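Local atomic coordinates of aerolysin-like protein (Bombina maxima, PDB entry 6LH8), a protein that is a toad aerolysin-like protein of a pore-forming family, and probably takes part in, or regulates, membrane pore formation that modulates endolysosomes. Residues E59-I62 against G63-I66. Numbering follows the deposited sequence.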
ATOM      1  N   GLU A  59      18.323  -4.422  22.773  1.00 24.32           N
ATOM      2  CA  GLU A  59      18.055  -5.140  24.013  1.00 25.54           C
ATOM      3  C   GLU A  59      16.644  -5.710  24.065  1.00 24.49           C
ATOM      4  O   GLU A  59      16.335  -6.477  24.981  1.00 24.17           O
ATOM      5  CB  GLU A  59      18.254  -4.216  25.219  1.00 27.37           C
ATOM      6  CG  GLU A  59      19.668  -3.733  25.434  1.00 34.49           C
ATOM      7  CD  GLU A  59      20.515  -4.775  26.100  1.00 38.96           C
ATOM      8  OE1 GLU A  59      21.688  -4.931  25.700  1.00 44.53           O
ATOM      9  OE2 GLU A  59      20.000  -5.437  27.025  1.00 37.75           O
ATOM     10  N   VAL A  60      15.781  -5.328  23.128  1.00 22.15           N
ATOM     11  CA  VAL A  60      14.410  -5.847  23.131  1.00 23.19           C
ATOM     12  C   VAL A  60      14.458  -7.372  23.042  1.00 23.18           C
ATOM     13  O   VAL A  60      15.128  -7.919  22.151  1.00 23.84           O
ATOM     14  CB  VAL A  60      13.612  -5.239  21.964  1.00 19.48           C
ATOM     15  CG1 VAL A  60      12.280  -5.951  21.783  1.00 18.98           C
ATOM     16  CG2 VAL A  60      13.411  -3.744  22.201  1.00 19.53           C
ATOM     17  N   PRO A  61      13.820  -8.096  23.968  1.00 27.37           N
ATOM     18  CA  PRO A  61      13.909  -9.562  23.943  1.00 25.79           C
ATOM     19  C   PRO A  61      13.236 -10.150  22.717  1.00 25.19           C
ATOM     20  O   PRO A  61      12.176  -9.697  22.286  1.00 22.32           O
ATOM     21  CB  PRO A  61      13.177  -9.980  25.226  1.00 28.74           C
ATOM     22  CG  PRO A  61      13.171  -8.757  26.090  1.00 32.51           C
ATOM     23  CD  PRO A  61      13.097  -7.599  25.146  1.00 24.04           C
ATOM     24  N   ILE A  62      13.868 -11.179  22.150  1.00 23.94           N
ATOM     25  CA  ILE A  62      13.213 -11.932  21.089  1.00 24.54           C
ATOM     26  C   ILE A  62      11.906 -12.519  21.614  1.00 26.50           C
ATOM     27  O   ILE A  62      11.836 -13.040  22.737  1.00 28.35           O
ATOM     28  CB  ILE A  62      14.168 -13.010  20.546  1.00 28.68           C
ATOM     29  CG1 ILE A  62      15.280 -12.333  19.744  1.00 31.99           C
ATOM     30  CG2 ILE A  62      13.408 -13.998  19.673  1.00 27.74           C
ATOM     31  CD1 ILE A  62      16.209 -13.291  19.047  1.00 39.68           C
ATOM     32  N   GLY A  63      10.849 -12.406  20.809  1.00 21.55           N
ATOM     33  CA  GLY A  63       9.513 -12.807  21.195  1.00 23.81           C
ATOM     34  C   GLY A  63       8.627 -11.680  21.687  1.00 23.44           C
ATOM     35  O   GLY A  63       7.421 -11.898  21.864  1.00 25.88           O
ATOM     36  N   THR A  64       9.191 -10.493  21.930  1.00 25.03           N
ATOM     37  CA  THR A  64       8.395  -9.347  22.363  1.00 25.66           C
ATOM     38  C   THR A  64       7.336  -9.014  21.323  1.00 25.84           C
ATOM     39  O   THR A  64       7.628  -8.931  20.125  1.00 23.79           O
ATOM     40  CB  THR A  64       9.296  -8.131  22.591  1.00 22.90           C
ATOM     41  OG1 THR A  64      10.244  -8.417  23.621  1.00 24.51           O
ATOM     42  CG2 THR A  64       8.477  -6.915  23.004  1.00 25.46           C
ATOM     43  N   GLU A  65       6.101  -8.814  21.778  1.00 25.72           N
ATOM     44  CA  GLU A  65       5.015  -8.465  20.873  1.00 26.33           C
ATOM     45  C   GLU A  65       4.888  -6.951  20.793  1.00 25.90           C
ATOM     46  O   GLU A  65       4.980  -6.253  21.807  1.00 24.64           O
ATOM     47  CB  GLU A  65       3.698  -9.098  21.326  1.00 29.18           C
ATOM     48  CG  GLU A  65       3.652 -10.610  21.091  1.00 36.24           C
ATOM     49  CD  GLU A  65       2.247 -11.188  21.158  1.00 45.46           C
ATOM     50  OE1 GLU A  65       1.318 -10.458  21.561  1.00 43.70           O
ATOM     51  OE2 GLU A  65       2.070 -12.375  20.807  1.00 46.98           O
ATOM     52  N   ILE A  66       4.686  -6.449  19.578  1.00 23.78           N
ATOM     53  CA  ILE A  66       4.665  -5.017  19.296  1.00 20.88           C
ATOM     54  C   ILE A  66       3.407  -4.750  18.487  1.00 23.82           C
ATOM     55  O   ILE A  66       3.348  -5.066  17.291  1.00 23.90           O
ATOM     56  CB  ILE A  66       5.913  -4.553  18.536  1.00 22.19           C
ATOM     57  CG1 ILE A  66       7.180  -4.866  19.338  1.00 23.00           C
ATOM     58  CG2 ILE A  66       5.817  -3.072  18.190  1.00 24.77           C
ATOM     59  CD1 ILE A  66       8.439  -4.975  18.478  1.00 26.00           C
TER
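In Thr-64, chi1 of -61° sets the hydroxyl beside the residue's own backbone N and turns it back toward Pro-61, while in Val-60 a chi1 of 169° lays CG1 anti to the backbone N and sends it to the same threonine. The hydroxyl thereby joins the residue's own amide, brought there by the turn, at one acceptor, the carbonyl oxygen of Pro-61. Thr-64 N donates to Pro-61 O over 3.1 Å, with a fairly straight N-H...O angle of 157°. The shorter of the two bonds runs from Thr-64 OG1 to Pro-61 O, 2.7 Å long, its donor slightly tilted from the carbonyl plane. Two donors from one residue grip the oxygen, and the OG1 bond helps hold the threonine side chain in its rotamer.

The hydrogen bond from the Thr-64 amide closes a type II beta turn from Pro-61 to Thr-64, which leads the chain from the loop after strand 41-53 into strand 65-68, at one end of the elongated, strand-rich molecule. Ile-62 and Gly-63 occupy its corners. Gly-63 has a positive phi, at which a CB would be jammed against the carbonyl oxygen of Ile-62, so the turn uses a residue without a side chain. The side chain of Ile-62 leads away from the rest of the turn.

Carbon atoms flank the hydroxyl: Pro-61 CD lies 3.3 Å from Thr-64 OG1, and the ring is slanted against the threonine side chain. Val-60 meets Thr-64 at about a right angle, its CG1 3.7 Å from Thr-64 OG1 and, in a carbon-carbon contact, 3.8 Å from Thr-64 CB. Beyond the turn, Tyr-85 touches Val-60 and Ile-62 and shares backbone hydrogen bonds with Gly-63 and Thr-64.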